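Local coordinates for increased recombination centers protein 6 (Saccharomyces cerevisiae, PDB 3UC9) that acts as a clathrin coat accessory factor related to small G proteins and is involved in gross chromosomal rearrangements and telomere healing, at residues 45-48 / 49-53; 81-84 / 85-88; 97-100 / 101-105; 120-123 / 124-128; 144-147 / 148-151. All coordinates share one frame; numbering follows the deposited sequence.

How the contacts relate
The five contacts are local turns of helices and helix ends around the central mixed sheet of a Rossmann-type fold related to small G proteins. Contacts 2, 3 and 4 form one connected group. Contact 2 packs on contact 4 where Ile84 CG2 meets Leu120 CD1 at 3.5 Å and Trp87 CZ3 meets Phe124 CE1 at 3.9 Å. Contact 3 reaches contact 4 through a probable hydrogen bond of 2.8 Å from Arg100 NE to Ala127 O. Contact 1 lies on the other side of the chain's centre from contact 4, their centres about 27 Å apart. Contact 5 stands separate, its nearest atoms about 7 Å from contact 4.

Contact 1. Residues 45-48 / 49-53; sequences FLQD and LFHCS
The carbonyl oxygen Leu46 O is gripped by two backbone donors as the helix ends: Phe50 N at 2.9 Å and, more weakly, Cys52 N at 3.3 Å. His51, with left-handed backbone angles (phi 54°, psi 45°), turns the chain so that Cys52 N comes back to this oxygen. Gln47 secures the same return with its side chain. Bent at chi2 (57°), it brings OE1 within 2.9 Å of Ser53 OG, which donates the hydrogen bond. This is the C-terminal end of helix 39-50, which follows the first strand of the sheet much as the first helix does in small G proteins. On the buried side Leu49 CD2 touches Phe45 CZ at 3.5 Å, the two side chains running alongside each other in the same direction. Leu46 CD2 meets Phe50 CD2 at 3.9 Å, and Leu49 CG sits over the centre of one face of the Phe50 ring. Phe45 continues onto Ile107 and Ile109 of the sheet and meets Trp168 edge-to-face, whereas Leu46 and Phe50 rest on Leu76. On the exposed side the His51 ring comes up to the Gln47 carbonyl, its CD2 3.6 Å from Gln47 O.

Contact 2. Residues 81-84 / 85-88; sequences CKDI and PVWV. Unlike the reference sequence in segment 81-84: Asp83 (reference Glu).
Cys81 sets its sulfur beside the Trp87 side chain, a long, oblique sulfur-aromatic contact made across the turn between a strand and the helix after it. SG is 5.1 Å from the centroid of the Trp87 five-membered ring and 43° off its normal; its closer neighbour is Trp87 CB, at 3.9 Å. The sulfur occupies the crowded position between backbone N and carbonyl carbon (chi1 62°), and behind it Cys81 CB lies against Trp87 CB at 3.8 Å. The indole is also held at its polar end, where NE1 is hydrogen-bonded to Asp79 OD2, and it stacks on the ring of Phe91. The side chain also packs on Leu31 and Leu33 of strand 29-35, so the start of helix 84-91 is pinned to the sheet. This helix follows the third strand in the chain, a position consistent with that of the second helix of small G proteins. Asp83 is the N-cap residue, yet its side chain makes no capping bond. Its carbonyl oxygen Asp83 O instead accepts Trp87 N at 3.2 Å, and one residue on Ile84 O takes Val88 N at 2.8 Å. Pro85 falls in the first turn, where a backbone nitrogen without a hydrogen costs the helix no bond. Ile84 CG2 meets Val88 CG2 at 4.0 Å on the buried side. On the outer side Val86 CG2 rests against the CB of Asp83 at 3.8 Å.

Contact 3. Residues 97-100 / 101-105; sequences EPLR and NVMAG
Met103 and Leu99 make the close-packed side of this helix end, while Glu97 and Asn101 make the looser outer one. Met103 CG presses on Leu99 O at 3.2 Å, and its sulfur SD lies 4.1 Å from Leu99 CD1. Bends at chi2 and chi3 lay the sulfur beside Leu99 while its methyl, CE, turns away from the helix. Val102 CG2 crowds the same carbonyl oxygen, Leu99 O, at 3.2 Å. Here the helix winds more tightly. Asn101 N still bonds Glu97 O at 3.0 Å, but Val102 N turns to Leu99 O and Met103 N to Arg100 O, three residues back, each donor standing about 60° out of the carbonyl plane. The chain then runs from helix 97-101 into strand 103-110, which lies beside strand 29-35 in the middle of the Rossmann-type sheet. Arg100 is buried, with Glu97 CA 3.4 Å above one face of its guanidinium, offset toward the rim. NH1 of that group is hydrogen-bonded to the carbonyls of Phe91 and Thr93, which ties the helix to the chain just before it, and NE is bonded to Ala127 O at the end of helix 121-127. Outside, Glu97 and Asn101 run alongside each other without a bond between their polar ends. Glu97 CG is 3.7 Å from Asn101 OD1, and the carboxylate and amide planes are turned 69° apart.

Contact 4. Residues 120-123 / 124-128; sequences LLHQ and FMIAA
Met125 N donates to Leu121 O at 2.8 Å, the shortest of three sound helical bonds in this turn. Phe124 N to Leu120 O and Ile126 N to His122 O, both 3.0 Å, complete the set. The ladder then slackens: Ala127 N reaches Gln123 O only weakly, at 3.4 Å, just before Ala128 leaves helical geometry. Near this end Met125 O also accepts a hydrogen bond from Arg130 NH2. In the chain helix 121-127 falls between strands 103-110 and 133-138, a position like that of the third helix of small G proteins. Its inner side carries Leu121 and Met125, which lie alongside each other and point the same way, Leu121 CD1 meeting Met125 SD at 4.1 Å. Both continue onto Ile163 of the edge strand. Met125 SD, its chain bent at chi2 and chi3, also lies in the plane of the Phe124 ring, at its edge. Farther out His122 carries a CH-pi contact. With its CG anti to the backbone N (chi1 180°), the imidazole extends along the helix toward the next turn. Ile126 CG1 comes over one face of that ring, 4.2 Å from its centroid and 23° off the normal. His122 also touches Trp155, and Ile126 touches Phe159.

Contact 5. Residues 144-147 / 148-151; sequences EQDE and IDEL
Gln145 reaches forward along the first turn of its helix to give a hydrogen bond to Asp149, NE2 to OD1 at 3.0 Å with a nearly straight N-H...O angle of 171°. Two torsions place the amide: CG stands anti to the backbone N, and a turn at chi2 (60°) then folds the end of the chain toward the next turn. The bond leaves almost in the plane of the glutamine amide but meets the carboxylate oxygen from above, 46° out of the carboxylate plane. The two side chains cross at about a right angle. Asp149 CG lies 3.1 Å from Gln145 O, the carbonyl that accepts Asp149 N at 2.7 Å. This is the N-terminal part of helix 145-155, the crossing helix of the beta-alpha-beta unit that joins strand 133-138 to strand 163-167. Of these residues Ile148 is the buried one. Its CG2 meets Gln145 NE2 at 3.5 Å, and its side chain packs on Phe165 of the edge strand and on Ile112. Outside, Asp146 OD1 and Asp149 OD2 stand 4.1 Å apart, like charges that the nearby helix N-terminus may partly offset. Glu147 starts the same way as Gln145 but stays extended at chi2 where Gln145 bends, and its OE1 forms a salt bridge with Arg113 NH2. Leu151 leans back so that its CG is 3.7 Å from Glu147 O, and it touches Phe165 and Ile112.

Contact 1. Residues 45-48 / 49-53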
loop_
_atom_site.group_PDB
_atom_site.type_symbol
_atom_site.label_atom_id
_atom_site.label_comp_id
_atom_site.label_asym_id
_atom_site.label_seq_id
_atom_site.Cartn_x
_atom_site.Cartn_y
_atom_site.Cartn_z
ATOM N N PHE A 45 7.327 8.143 6.139
ATOM C CA PHE A 45 7.102 7.413 4.877
ATOM C C PHE A 45 6.379 8.292 3.863
ATOM O O PHE A 45 6.743 8.316 2.687
ATOM C CB PHE A 45 6.295 6.142 5.157
ATOM C CG PHE A 45 5.942 5.338 3.930
ATOM C CD1 PHE A 45 6.750 4.279 3.519
ATOM C CD2 PHE A 45 4.803 5.617 3.208
ATOM C CE1 PHE A 45 6.424 3.527 2.402
ATOM C CE2 PHE A 45 4.468 4.854 2.074
ATOM C CZ PHE A 45 5.287 3.821 1.677
ATOM N N LEU A 46 5.365 9.025 4.313
ATOM C CA LEU A 46 4.596 9.892 3.410
ATOM C C LEU A 46 5.476 11.006 2.844
ATOM O O LEU A 46 5.387 11.340 1.665
ATOM C CB LEU A 46 3.395 10.501 4.119
ATOM C CG LEU A 46 2.272 9.540 4.516
ATOM C CD1 LEU A 46 1.315 10.210 5.480
ATOM C CD2 LEU A 46 1.528 8.999 3.302
ATOM N N GLN A 47 6.325 11.578 3.686
ATOM C CA GLN A 47 7.270 12.584 3.218
ATOM C C GLN A 47 8.236 12.000 2.185
ATOM O O GLN A 47 8.500 12.623 1.155
ATOM C CB GLN A 47 8.041 13.201 4.395
ATOM C CG GLN A 47 9.090 14.247 3.986
ATOM C CD GLN A 47 8.491 15.389 3.182
ATOM O OE1 GLN A 47 7.455 15.941 3.556
ATOM N NE2 GLN A 47 9.143 15.751 2.074
ATOM N N ASP A 48 8.771 10.816 2.461
ATOM C CA ASP A 48 9.812 10.224 1.611
ATOM C C ASP A 48 9.294 9.758 0.247
ATOM O O ASP A 48 9.952 9.944 -0.777
ATOM C CB ASP A 48 10.508 9.061 2.338
ATOM C CG ASP A 48 11.363 9.523 3.518
ATOM O OD1 ASP A 48 11.716 10.726 3.593
ATOM O OD2 ASP A 48 11.682 8.677 4.380
ATOM N N LEU A 49 8.109 9.166 0.226
ATOM C CA LEU A 49 7.563 8.612 -1.009
ATOM C C LEU A 49 6.706 9.620 -1.769
ATOM O O LEU A 49 6.793 9.708 -2.994
ATOM C CB LEU A 49 6.742 7.365 -0.694
ATOM C CG LEU A 49 6.179 6.610 -1.900
ATOM C CD1 LEU A 49 7.266 6.262 -2.906
ATOM C CD2 LEU A 49 5.457 5.355 -1.413
ATOM N N PHE A 50 5.871 10.365 -1.050
ATOM C CA PHE A 50 4.892 11.261 -1.679
ATOM C C PHE A 50 5.194 12.746 -1.518
ATOM O O PHE A 50 4.474 13.575 -2.072
ATOM C CB PHE A 50 3.496 10.991 -1.126
ATOM C CG PHE A 50 3.004 9.603 -1.386
ATOM C CD1 PHE A 50 2.743 9.177 -2.675
ATOM C CD2 PHE A 50 2.784 8.725 -0.344
ATOM C CE1 PHE A 50 2.279 7.898 -2.912
ATOM C CE2 PHE A 50 2.327 7.453 -0.579
ATOM C CZ PHE A 50 2.071 7.037 -1.863
ATOM N N HIS A 51 6.233 13.080 -0.757
ATOM C CA HIS A 51 6.579 14.477 -0.475
ATOM C C HIS A 51 5.383 15.224 0.106
ATOM O O HIS A 51 5.081 16.361 -0.275
ATOM C CB HIS A 51 7.136 15.145 -1.734
ATOM C CG HIS A 51 8.198 14.333 -2.405
ATOM N ND1 HIS A 51 7.996 13.690 -3.607
ATOM C CD2 HIS A 51 9.456 14.015 -2.013
ATOM C CE1 HIS A 51 9.093 13.033 -3.941
ATOM N NE2 HIS A 51 9.994 13.213 -2.991
ATOM N N CYS A 52 4.726 14.556 1.053
ATOM C CA CYS A 52 3.531 15.051 1.705
ATOM C C CYS A 52 3.834 15.284 3.181
ATOM O O CYS A 52 4.088 14.334 3.922
ATOM C CB CYS A 52 2.405 14.026 1.557
ATOM S SG CYS A 52 0.863 14.509 2.341
ATOM N N SER A 53 3.821 16.550 3.594
ATOM C CA SER A 53 4.045 16.925 4.990
ATOM C C SER A 53 2.725 16.935 5.761
ATOM O O SER A 53 2.145 17.995 6.015
ATOM C CB SER A 53 4.720 18.300 5.076
ATOM O OG SER A 53 6.023 18.264 4.519
#

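Contact 2. Residues 81-84 / 85-88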
loop_
_atom_site.group_PDB
_atom_site.type_symbol
_atom_site.label_atom_id
_atom_site.label_comp_id
_atom_site.label_asym_id
_atom_site.label_seq_id
_atom_site.Cartn_x
_atom_site.Cartn_y
_atom_site.Cartn_z
ATOM N N CYS A 81 -5.054 2.862 13.154
ATOM C CA CYS A 81 -5.910 1.956 13.907
ATOM C C CYS A 81 -5.187 1.430 15.124
ATOM O O CYS A 81 -3.965 1.349 15.132
ATOM C CB CYS A 81 -6.374 0.796 13.015
ATOM S SG CYS A 81 -5.071 -0.266 12.365
ATOM N N LYS A 82 -5.941 1.085 16.165
ATOM C CA LYS A 82 -5.348 0.441 17.339
ATOM C C LYS A 82 -4.999 -1.012 17.038
ATOM O O LYS A 82 -3.954 -1.504 17.475
ATOM C CB LYS A 82 -6.285 0.507 18.549
ATOM C CG LYS A 82 -5.653 -0.022 19.838
ATOM C CD LYS A 82 -6.666 -0.103 20.979
ATOM C CE LYS A 82 -6.278 -1.148 22.034
ATOM N NZ LYS A 82 -4.944 -0.901 22.642
ATOM N N ASP A 83 -5.882 -1.686 16.303
ATOM C CA ASP A 83 -5.733 -3.106 15.976
ATOM C C ASP A 83 -6.050 -3.324 14.493
ATOM O O ASP A 83 -7.159 -3.018 14.039
ATOM C CB ASP A 83 -6.699 -3.943 16.821
ATOM C CG ASP A 83 -6.430 -3.832 18.313
ATOM O OD1 ASP A 83 -5.383 -4.343 18.777
ATOM O OD2 ASP A 83 -7.272 -3.237 19.022
ATOM N N ILE A 84 -5.086 -3.850 13.741
ATOM C CA ILE A 84 -5.277 -4.070 12.302
ATOM C C ILE A 84 -6.520 -4.918 12.001
ATOM O O ILE A 84 -7.331 -4.538 11.158
ATOM C CB ILE A 84 -4.029 -4.720 11.632
ATOM C CG1 ILE A 84 -2.802 -3.801 11.725
ATOM C CG2 ILE A 84 -4.319 -5.078 10.185
ATOM C CD1 ILE A 84 -2.983 -2.449 11.118
ATOM N N PRO A 85 -6.684 -6.066 12.690
ATOM C CA PRO A 85 -7.858 -6.897 12.396
ATOM C C PRO A 85 -9.203 -6.175 12.564
ATOM O O PRO A 85 -10.111 -6.394 11.764
ATOM C CB PRO A 85 -7.722 -8.053 13.392
ATOM C CG PRO A 85 -6.264 -8.158 13.630
ATOM C CD PRO A 85 -5.780 -6.735 13.647
ATOM N N VAL A 86 -9.325 -5.322 13.583
ATOM C CA VAL A 86 -10.544 -4.544 13.784
ATOM C C VAL A 86 -10.777 -3.603 12.593
ATOM O O VAL A 86 -11.895 -3.468 12.109
ATOM C CB VAL A 86 -10.499 -3.734 15.107
ATOM C CG1 VAL A 86 -11.717 -2.822 15.219
ATOM C CG2 VAL A 86 -10.404 -4.676 16.309
ATOM N N TRP A 87 -9.714 -2.964 12.128
ATOM C CA TRP A 87 -9.797 -2.102 10.954
ATOM C C TRP A 87 -10.206 -2.892 9.702
ATOM O O TRP A 87 -11.073 -2.455 8.942
ATOM C CB TRP A 87 -8.466 -1.391 10.738
ATOM C CG TRP A 87 -8.517 -0.391 9.649
ATOM C CD1 TRP A 87 -8.810 0.940 9.766
ATOM C CD2 TRP A 87 -8.289 -0.635 8.266
ATOM N NE1 TRP A 87 -8.773 1.540 8.532
ATOM C CE2 TRP A 87 -8.453 0.594 7.593
ATOM C CE3 TRP A 87 -7.950 -1.772 7.526
ATOM C CZ2 TRP A 87 -8.293 0.715 6.217
ATOM C CZ3 TRP A 87 -7.802 -1.649 6.153
ATOM C CH2 TRP A 87 -7.964 -0.417 5.517
ATOM N N VAL A 88 -9.604 -4.063 9.512
ATOM C CA VAL A 88 -9.934 -4.937 8.378
ATOM C C VAL A 88 -11.413 -5.359 8.423
ATOM O O VAL A 88 -12.100 -5.344 7.402
ATOM C CB VAL A 88 -9.029 -6.178 8.354
ATOM C CG1 VAL A 88 -9.566 -7.239 7.374
ATOM C CG2 VAL A 88 -7.592 -5.775 8.006
#

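Contact 3. Residues 97-100 / 101-105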
loop_
_atom_site.group_PDB
_atom_site.type_symbol
_atom_site.label_atom_id
_atom_site.label_comp_id
_atom_site.label_asym_id
_atom_site.label_seq_id
_atom_site.Cartn_x
_atom_site.Cartn_y
_atom_site.Cartn_z
ATOM N N GLU A 97 -17.943 -1.084 0.590
ATOM C CA GLU A 97 -17.689 -1.583 -0.774
ATOM C C GLU A 97 -17.374 -0.458 -1.772
ATOM O O GLU A 97 -16.400 -0.551 -2.521
ATOM C CB GLU A 97 -18.851 -2.459 -1.265
ATOM C CG GLU A 97 -18.544 -3.252 -2.527
ATOM C CD GLU A 97 -19.501 -4.420 -2.747
ATOM O OE1 GLU A 97 -20.277 -4.763 -1.823
ATOM O OE2 GLU A 97 -19.472 -5.001 -3.850
ATOM N N PRO A 98 -18.171 0.621 -1.773
ATOM C CA PRO A 98 -17.817 1.743 -2.649
ATOM C C PRO A 98 -16.401 2.263 -2.430
ATOM O O PRO A 98 -15.674 2.477 -3.401
ATOM C CB PRO A 98 -18.861 2.804 -2.299
ATOM C CG PRO A 98 -20.030 2.012 -1.840
ATOM C CD PRO A 98 -19.459 0.847 -1.094
ATOM N N LEU A 99 -16.002 2.430 -1.171
ATOM C CA LEU A 99 -14.641 2.858 -0.843
ATOM C C LEU A 99 -13.586 1.869 -1.362
ATOM O O LEU A 99 -12.587 2.270 -1.969
ATOM C CB LEU A 99 -14.500 3.049 0.674
ATOM C CG LEU A 99 -13.118 3.376 1.246
ATOM C CD1 LEU A 99 -12.600 4.674 0.668
ATOM C CD2 LEU A 99 -13.205 3.456 2.766
ATOM N N ARG A 100 -13.803 0.577 -1.128
ATOM C CA ARG A 100 -12.854 -0.440 -1.608
ATOM C C ARG A 100 -12.677 -0.331 -3.116
ATOM O O ARG A 100 -11.562 -0.422 -3.635
ATOM C CB ARG A 100 -13.316 -1.846 -1.221
ATOM C CG ARG A 100 -13.252 -2.101 0.278
ATOM C CD ARG A 100 -13.230 -3.605 0.619
ATOM N NE ARG A 100 -14.368 -4.331 0.055
ATOM C CZ ARG A 100 -15.607 -4.345 0.552
ATOM N NH1 ARG A 100 -15.929 -3.644 1.637
ATOM N NH2 ARG A 100 -16.545 -5.056 -0.065
ATOM N N ASN A 101 -13.771 -0.069 -3.818
ATOM C CA ASN A 101 -13.722 -0.062 -5.280
ATOM C C ASN A 101 -12.974 1.131 -5.904
ATOM O O ASN A 101 -12.588 1.074 -7.079
ATOM C CB ASN A 101 -15.130 -0.245 -5.864
ATOM C CG ASN A 101 -15.649 -1.683 -5.714
ATOM O OD1 ASN A 101 -16.862 -1.910 -5.582
ATOM N ND2 ASN A 101 -14.743 -2.652 -5.724
ATOM N N VAL A 102 -12.731 2.188 -5.128
ATOM C CA VAL A 102 -11.951 3.325 -5.639
ATOM C C VAL A 102 -10.484 3.306 -5.200
ATOM O O VAL A 102 -9.716 4.193 -5.574
ATOM C CB VAL A 102 -12.589 4.685 -5.312
ATOM C CG1 VAL A 102 -13.941 4.806 -6.006
ATOM C CG2 VAL A 102 -12.708 4.910 -3.805
ATOM N N MET A 103 -10.070 2.257 -4.486
ATOM C CA MET A 103 -8.678 2.122 -4.063
ATOM C C MET A 103 -7.750 1.642 -5.191
ATOM O O MET A 103 -7.837 0.500 -5.654
ATOM C CB MET A 103 -8.569 1.148 -2.877
ATOM C CG MET A 103 -9.447 1.510 -1.687
ATOM S SD MET A 103 -9.254 3.225 -1.131
ATOM C CE MET A 103 -7.544 3.271 -0.932
ATOM N N ALA A 104 -6.867 2.526 -5.638
ATOM C CA ALA A 104 -5.772 2.154 -6.521
ATOM C C ALA A 104 -4.795 1.261 -5.755
ATOM O O ALA A 104 -4.267 0.277 -6.294
ATOM C CB ALA A 104 -5.054 3.388 -7.046
ATOM N N GLY A 105 -4.541 1.612 -4.497
ATOM C CA GLY A 105 -3.661 0.805 -3.669
ATOM C C GLY A 105 -3.843 1.043 -2.184
ATOM O O GLY A 105 -4.412 2.055 -1.765
#

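Contact 4. Residues 120-123 / 124-128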
loop_
_atom_site.group_PDB
_atom_site.type_symbol
_atom_site.label_atom_id
_atom_site.label_comp_id
_atom_site.label_asym_id
_atom_site.label_seq_id
_atom_site.Cartn_x
_atom_site.Cartn_y
_atom_site.Cartn_z
ATOM N N LEU A 120 -4.497 -12.134 7.913
ATOM C CA LEU A 120 -5.754 -11.492 7.521
ATOM C C LEU A 120 -5.861 -11.349 6.002
ATOM O O LEU A 120 -6.932 -11.029 5.475
ATOM C CB LEU A 120 -5.828 -10.092 8.137
ATOM C CG LEU A 120 -5.603 -9.937 9.646
ATOM C CD1 LEU A 120 -5.302 -8.475 10.005
ATOM C CD2 LEU A 120 -6.789 -10.436 10.429
ATOM N N LEU A 121 -4.746 -11.564 5.301
ATOM C CA LEU A 121 -4.637 -11.187 3.894
ATOM C C LEU A 121 -5.614 -11.934 2.976
ATOM O O LEU A 121 -6.185 -11.342 2.072
ATOM C CB LEU A 121 -3.185 -11.360 3.429
ATOM C CG LEU A 121 -2.593 -10.515 2.301
ATOM C CD1 LEU A 121 -3.000 -9.060 2.379
ATOM C CD2 LEU A 121 -1.057 -10.648 2.318
ATOM N N HIS A 122 -5.839 -13.224 3.202
ATOM C CA HIS A 122 -6.775 -13.959 2.346
ATOM C C HIS A 122 -8.161 -13.314 2.339
ATOM O O HIS A 122 -8.716 -13.005 1.283
ATOM C CB HIS A 122 -6.885 -15.419 2.753
ATOM C CG HIS A 122 -7.843 -16.192 1.904
ATOM N ND1 HIS A 122 -7.513 -16.660 0.650
ATOM C CD2 HIS A 122 -9.135 -16.545 2.111
ATOM C CE1 HIS A 122 -8.553 -17.284 0.129
ATOM N NE2 HIS A 122 -9.549 -17.234 0.996
ATOM N N GLN A 123 -8.706 -13.090 3.527
ATOM C CA GLN A 123 -10.022 -12.485 3.665
ATOM C C GLN A 123 -10.057 -11.029 3.175
ATOM O O GLN A 123 -11.044 -10.594 2.590
ATOM C CB GLN A 123 -10.452 -12.534 5.120
ATOM C CG GLN A 123 -10.772 -13.915 5.594
ATOM C CD GLN A 123 -11.096 -13.922 7.063
ATOM O OE1 GLN A 123 -12.264 -13.867 7.445
ATOM N NE2 GLN A 123 -10.059 -13.953 7.901
ATOM N N PHE A 124 -8.991 -10.285 3.441
ATOM C CA PHE A 124 -8.873 -8.919 2.952
ATOM C C PHE A 124 -8.918 -8.881 1.425
ATOM O O PHE A 124 -9.648 -8.075 0.835
ATOM C CB PHE A 124 -7.569 -8.296 3.435
ATOM C CG PHE A 124 -7.411 -6.844 3.057
ATOM C CD1 PHE A 124 -8.031 -5.847 3.794
ATOM C CD2 PHE A 124 -6.645 -6.476 1.964
ATOM C CE1 PHE A 124 -7.887 -4.508 3.445
ATOM C CE2 PHE A 124 -6.494 -5.145 1.614
ATOM C CZ PHE A 124 -7.120 -4.161 2.353
ATOM N N MET A 125 -8.124 -9.741 0.794
ATOM C CA MET A 125 -8.028 -9.748 -0.667
ATOM C C MET A 125 -9.332 -10.192 -1.327
ATOM O O MET A 125 -9.706 -9.659 -2.360
ATOM C CB MET A 125 -6.863 -10.625 -1.129
ATOM C CG MET A 125 -5.506 -10.132 -0.690
ATOM S SD MET A 125 -5.144 -8.396 -0.993
ATOM C CE MET A 125 -5.448 -8.329 -2.754
ATOM N N ILE A 126 -10.039 -11.152 -0.732
ATOM C CA ILE A 126 -11.357 -11.535 -1.247
ATOM C C ILE A 126 -12.285 -10.317 -1.391
ATOM O O ILE A 126 -13.036 -10.211 -2.368
ATOM C CB ILE A 126 -12.048 -12.611 -0.356
ATOM C CG1 ILE A 126 -11.264 -13.930 -0.355
ATOM C CG2 ILE A 126 -13.478 -12.865 -0.813
ATOM C CD1 ILE A 126 -10.856 -14.422 -1.713
ATOM N N ALA A 127 -12.230 -9.406 -0.424
ATOM C CA ALA A 127 -13.096 -8.228 -0.401
ATOM C C ALA A 127 -12.570 -7.096 -1.289
ATOM O O ALA A 127 -13.344 -6.239 -1.708
ATOM C CB ALA A 127 -13.278 -7.721 1.051
ATOM N N ALA A 128 -11.263 -7.075 -1.547
ATOM C CA ALA A 128 -10.640 -5.981 -2.303
ATOM C C ALA A 128 -11.070 -6.019 -3.771
ATOM O O ALA A 128 -11.385 -7.081 -4.325
ATOM C CB ALA A 128 -9.102 -6.044 -2.222
#

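Contact 5. Residues 144-147 / 148-151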
loop_
_atom_site.group_PDB
_atom_site.type_symbol
_atom_site.label_atom_id
_atom_site.label_comp_id
_atom_site.label_asym_id
_atom_site.label_seq_id
_atom_site.Cartn_x
_atom_site.Cartn_y
_atom_site.Cartn_z
ATOM N N GLU A 144 14.871 -10.184 8.138
ATOM C CA GLU A 144 15.809 -10.206 7.022
ATOM C C GLU A 144 15.054 -10.387 5.718
ATOM O O GLU A 144 13.905 -10.807 5.708
ATOM C CB GLU A 144 16.829 -11.336 7.189
ATOM C CG GLU A 144 17.642 -11.258 8.469
ATOM C CD GLU A 144 18.697 -10.156 8.461
ATOM O OE1 GLU A 144 18.837 -9.439 7.449
ATOM O OE2 GLU A 144 19.398 -10.015 9.487
ATOM N N GLN A 145 15.720 -10.095 4.612
ATOM C CA GLN A 145 15.080 -10.188 3.304
ATOM C C GLN A 145 14.604 -11.605 2.968
ATOM O O GLN A 145 13.602 -11.761 2.281
ATOM C CB GLN A 145 16.006 -9.667 2.209
ATOM C CG GLN A 145 15.342 -9.509 0.840
ATOM C CD GLN A 145 14.176 -8.545 0.853
ATOM O OE1 GLN A 145 14.232 -7.499 1.484
ATOM N NE2 GLN A 145 13.110 -8.897 0.149
ATOM N N ASP A 146 15.303 -12.631 3.449
ATOM C CA ASP A 146 14.869 -14.012 3.194
ATOM C C ASP A 146 13.460 -14.278 3.737
ATOM O O ASP A 146 12.676 -14.992 3.118
ATOM C CB ASP A 146 15.854 -15.027 3.793
ATOM C CG ASP A 146 17.183 -15.075 3.043
ATOM O OD1 ASP A 146 17.323 -14.407 1.998
ATOM O OD2 ASP A 146 18.100 -15.794 3.500
ATOM N N GLU A 147 13.143 -13.690 4.885
ATOM C CA GLU A 147 11.824 -13.845 5.494
ATOM C C GLU A 147 10.748 -13.154 4.659
ATOM O O GLU A 147 9.669 -13.713 4.439
ATOM C CB GLU A 147 11.840 -13.295 6.925
ATOM C CG GLU A 147 10.580 -13.572 7.727
ATOM C CD GLU A 147 10.735 -13.236 9.207
ATOM O OE1 GLU A 147 11.858 -13.349 9.744
ATOM O OE2 GLU A 147 9.721 -12.873 9.838
ATOM N N ILE A 148 11.058 -11.942 4.193
ATOM C CA ILE A 148 10.199 -11.200 3.274
ATOM C C ILE A 148 10.011 -11.974 1.964
ATOM O O ILE A 148 8.896 -12.108 1.464
ATOM C CB ILE A 148 10.822 -9.813 2.953
ATOM C CG1 ILE A 148 10.880 -8.917 4.207
ATOM C CG2 ILE A 148 10.079 -9.130 1.811
ATOM C CD1 ILE A 148 9.538 -8.727 4.925
ATOM N N ASP A 149 11.116 -12.481 1.415
ATOM C CA ASP A 149 11.088 -13.252 0.168
ATOM C C ASP A 149 10.131 -14.442 0.249
ATOM O O ASP A 149 9.408 -14.717 -0.712
ATOM C CB ASP A 149 12.485 -13.771 -0.191
ATOM C CG ASP A 149 13.429 -12.687 -0.696
ATOM O OD1 ASP A 149 13.000 -11.584 -1.079
ATOM O OD2 ASP A 149 14.648 -12.977 -0.726
ATOM N N GLU A 150 10.118 -15.130 1.392
ATOM C CA GLU A 150 9.244 -16.294 1.579
ATOM C C GLU A 150 7.772 -15.882 1.573
ATOM O O GLU A 150 6.945 -16.551 0.969
ATOM C CB GLU A 150 9.580 -17.026 2.879
ATOM C CG GLU A 150 10.841 -17.894 2.791
ATOM C CD GLU A 150 10.976 -18.871 3.950
ATOM O OE1 GLU A 150 9.938 -19.328 4.485
ATOM O OE2 GLU A 150 12.125 -19.198 4.316
ATOM N N LEU A 151 7.459 -14.774 2.238
ATOM C CA LEU A 151 6.103 -14.213 2.195
ATOM C C LEU A 151 5.673 -13.819 0.787
ATOM O O LEU A 151 4.522 -14.042 0.399
ATOM C CB LEU A 151 5.986 -13.005 3.121
ATOM C CG LEU A 151 6.005 -13.388 4.601
ATOM C CD1 LEU A 151 6.247 -12.176 5.477
ATOM C CD2 LEU A 151 4.702 -14.082 4.974
#